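Adenine phosphoribosyltransferase, putative (Trypanosoma brucei brucei, PDB 5VN4) probably catalyses the reversible transfer of a phosphoribosyl group from 5-phospho-alpha-D-ribose 1-diphosphate to adenine, yielding AMP and pyrophosphate in purine salvage. Local coordinates at residues A[88-93]-A[154-159]. Residues are numbered along the deposited sequence; the frame is centred on the assembly and turned at random.
Sequences DSRGFL and DDVIAT. With HSX (5-O-phosphono-alpha-D-ribofuranose), chain D; PPV (pyrophosphate), chain E; ADE (adenine), chain C.
R90 and D155 are joined by a salt bridge in which NH1 of R90 meets OD2 of D155 at 2.8 Å. OD2 offers its syn lone pair, yet the bond is bent and the oxygen is tilted out of the guanidinium plane, while the carboxylate stands 82° from that plane: an angled, single-point bridge instead of a coplanar two-pronged one. The straighter bonds of the guanidinium go to ligands at its edge, in plane. NE reaches pyrophosphate O12 at 2.7 Å, and NH1 reaches adenine N3 at 2.9 Å (168°). A bend at chi3 (-102°) sets the plane so that NE points to pyrophosphate and NH1, at the far end of the group, to adenine, while ribose O2 sits over the centre of one face, 3.1 Å above the plane. Hydrogen bonds to D155, pyrophosphate and adenine thus fix its rotation.

With CG of D155 between its backbone N and carbonyl carbon, the carboxylate faces both R90 and the ribose, and its two oxygens divide the work: OD2 takes R90, and OD1 accepts the ribose O2 hydroxyl. D154 is the companion acceptor, its OD2 receiving ribose O3 at 2.5 Å. A water links its OD1 to the backbone N of G91, accepting from G91 and donating to D154. V156 lays CG1 and CG2 against adenine, CG2 lying 3.7 Å from N3.

Farther along, A158 N and the N and OG1 of T159 hold the ribose 5-phosphate, whereas in the conformer described S89 N, which follows a cis peptide, donates to pyrophosphate O22. The paired acidic residues grasping the ribose diol, the phosphate-binding loop after them and the cis-peptide pyrophosphate loop together mark the active site of a type I phosphoribosyltransferase.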
loop_
_atom_site.group_PDB
_atom_site.type_symbol
_atom_site.label_atom_id
_atom_site.label_comp_id
_atom_site.label_asym_id
_atom_site.label_seq_id
_atom_site.Cartn_x
_atom_site.Cartn_y
_atom_site.Cartn_z
ATOM N N ASP A 88 -0.212 1.145 -7.058
ATOM C CA ASP A 88 1.096 0.935 -6.451
ATOM C C ASP A 88 1.861 2.256 -6.501
ATOM O O ASP A 88 1.907 2.895 -7.556
ATOM C CB ASP A 88 1.776 -0.080 -7.373
ATOM C CG ASP A 88 2.888 -0.854 -6.724
ATOM O OD1 ASP A 88 3.259 -0.572 -5.559
ATOM O OD2 ASP A 88 3.386 -1.771 -7.427
ATOM N N SER A 89 2.460 2.703 -5.379
ATOM C CA SER A 89 2.445 2.070 -4.062
ATOM C C SER A 89 1.593 2.840 -3.052
ATOM O O SER A 89 1.129 2.286 -2.063
ATOM C CB SER A 89 3.880 2.018 -3.518
ATOM O OG SER A 89 4.771 1.450 -4.470
ATOM N N ARG A 90 1.428 4.143 -3.266
ATOM C CA ARG A 90 0.775 4.958 -2.249
ATOM C C ARG A 90 -0.742 4.811 -2.255
ATOM O O ARG A 90 -1.368 4.929 -1.198
ATOM C CB ARG A 90 1.246 6.407 -2.351
ATOM C CG ARG A 90 2.720 6.546 -1.934
ATOM C CD ARG A 90 3.162 7.991 -1.901
ATOM N NE ARG A 90 3.950 8.355 -3.066
ATOM C CZ ARG A 90 3.980 9.577 -3.588
ATOM N NH1 ARG A 90 3.217 10.548 -3.084
ATOM N NH2 ARG A 90 4.773 9.827 -4.616
ATOM N N GLY A 91 -1.351 4.520 -3.409
ATOM C CA GLY A 91 -2.767 4.194 -3.413
ATOM C C GLY A 91 -3.087 2.953 -2.595
ATOM O O GLY A 91 -4.201 2.818 -2.068
ATOM N N PHE A 92 -2.114 2.040 -2.469
ATOM C CA PHE A 92 -2.274 0.852 -1.635
ATOM C C PHE A 92 -2.540 1.209 -0.182
ATOM O O PHE A 92 -3.123 0.406 0.551
ATOM C CB PHE A 92 -0.991 0.014 -1.670
ATOM C CG PHE A 92 -0.771 -0.767 -2.949
ATOM C CD1 PHE A 92 -1.604 -0.639 -4.056
ATOM C CD2 PHE A 92 0.288 -1.658 -3.019
ATOM C CE1 PHE A 92 -1.380 -1.397 -5.202
ATOM C CE2 PHE A 92 0.519 -2.415 -4.158
ATOM C CZ PHE A 92 -0.313 -2.281 -5.258
ATOM N N LEU A 93 -2.086 2.384 0.264
ATOM C CA LEU A 93 -2.240 2.805 1.652
ATOM C C LEU A 93 -3.658 3.237 1.987
ATOM O O LEU A 93 -4.017 3.283 3.174
ATOM C CB LEU A 93 -1.307 3.983 1.928
ATOM C CG LEU A 93 0.186 3.670 1.832
ATOM C CD1 LEU A 93 1.009 4.943 1.695
ATOM C CD2 LEU A 93 0.623 2.882 3.065
ATOM N N ASP A 154 -5.789 6.969 -5.557
ATOM C CA ASP A 154 -4.368 7.222 -5.362
ATOM C C ASP A 154 -4.237 8.249 -4.244
ATOM O O ASP A 154 -5.237 8.775 -3.751
ATOM C CB ASP A 154 -3.733 7.720 -6.660
ATOM C CG ASP A 154 -2.284 7.311 -6.802
ATOM O OD1 ASP A 154 -1.700 6.807 -5.812
ATOM O OD2 ASP A 154 -1.748 7.476 -7.922
ATOM N N ASP A 155 -2.998 8.555 -3.845
ATOM C CA ASP A 155 -2.841 9.635 -2.872
ATOM C C ASP A 155 -2.898 11.012 -3.536
ATOM O O ASP A 155 -3.753 11.838 -3.200
ATOM C CB ASP A 155 -1.620 9.441 -1.954
ATOM C CG ASP A 155 -0.286 9.613 -2.657
ATOM O OD1 ASP A 155 -0.165 9.249 -3.850
ATOM O OD2 ASP A 155 0.664 10.081 -1.976
ATOM N N VAL A 156 -2.018 11.264 -4.504
ATOM C CA VAL A 156 -1.884 12.569 -5.147
ATOM C C VAL A 156 -2.336 12.452 -6.593
ATOM O O VAL A 156 -1.989 11.489 -7.284
ATOM C CB VAL A 156 -0.422 13.054 -5.091
ATOM C CG1 VAL A 156 -0.261 14.388 -5.835
ATOM C CG2 VAL A 156 0.046 13.182 -3.648
ATOM N N ILE A 157 -3.089 13.446 -7.055
ATOM C CA ILE A 157 -3.340 13.666 -8.478
ATOM C C ILE A 157 -2.658 14.972 -8.854
ATOM O O ILE A 157 -3.004 16.037 -8.324
ATOM C CB ILE A 157 -4.839 13.686 -8.812
ATOM C CG1 ILE A 157 -5.490 12.347 -8.423
ATOM C CG2 ILE A 157 -5.021 13.959 -10.310
ATOM C CD1 ILE A 157 -6.974 12.316 -8.526
ATOM N N ALA A 158 -1.653 14.878 -9.730
ATOM C CA ALA A 158 -0.864 16.029 -10.132
ATOM C C ALA A 158 -1.140 16.261 -11.612
ATOM O O ALA A 158 -2.163 16.878 -11.952
ATOM C CB ALA A 158 0.611 15.816 -9.761
ATOM N N THR A 159 -0.298 15.766 -12.524
ATOM C CA THR A 159 -0.580 15.915 -13.948
ATOM C C THR A 159 -1.736 15.038 -14.413
ATOM O O THR A 159 -2.276 15.278 -15.501
ATOM C CB THR A 159 0.639 15.546 -14.793
ATOM O OG1 THR A 159 0.903 14.136 -14.681
ATOM C CG2 THR A 159 1.856 16.343 -14.391
HETATM C C1 HSX D . 3.076 9.658 -7.474
HETATM O O4 HSX D . 2.686 10.201 -8.747
HETATM C C2 HSX D . 1.781 9.638 -6.684
HETATM O O2 HSX D . 1.818 8.685 -5.615
HETATM C C3 HSX D . 0.751 9.318 -7.746
HETATM O O3 HSX D . 0.756 7.913 -8.065
HETATM C C4 HSX D . 1.279 10.077 -8.954
HETATM C C5 HSX D . 0.636 11.455 -9.119
HETATM O O5 HSX D . 1.289 12.193 -10.156
HETATM P "P'" HSX D . 0.614 12.376 -11.618
HETATM O O1X HSX D . 0.723 11.062 -12.371
HETATM O O2X HSX D . -0.809 12.810 -11.391
HETATM O O3X HSX D . 1.462 13.474 -12.227
HETATM O O1 HSX D . 3.577 8.327 -7.653
HETATM O O11 PPV E . 6.229 7.809 -8.136
HETATM P P1 PPV E . 6.454 6.439 -7.525
HETATM O O21 PPV E . 7.904 6.128 -7.242
HETATM O O31 PPV E . 5.694 5.352 -8.254
HETATM O OPP PPV E . 5.723 6.571 -6.090
HETATM P P2 PPV E . 5.235 5.469 -5.012
HETATM O O12 PPV E . 5.534 6.286 -3.781
HETATM O O22 PPV E . 3.768 5.258 -5.343
HETATM O O32 PPV E . 6.078 4.223 -5.119
HETATM N N9 ADE C . 3.270 12.711 -6.822
HETATM C C8 ADE C . 3.254 13.547 -7.895
HETATM N N7 ADE C . 3.475 14.807 -7.589
HETATM C C5 ADE C . 3.642 14.793 -6.218
HETATM C C6 ADE C . 3.904 15.820 -5.279
HETATM N N6 ADE C . 4.047 17.119 -5.606
HETATM N N1 ADE C . 4.017 15.461 -3.984
HETATM C C2 ADE C . 3.870 14.167 -3.661
HETATM N N3 ADE C . 3.630 13.121 -4.449
HETATM C C4 ADE C . 3.519 13.507 -5.729
HETATM O O HOH W 1 0.558 5.394 -5.886
#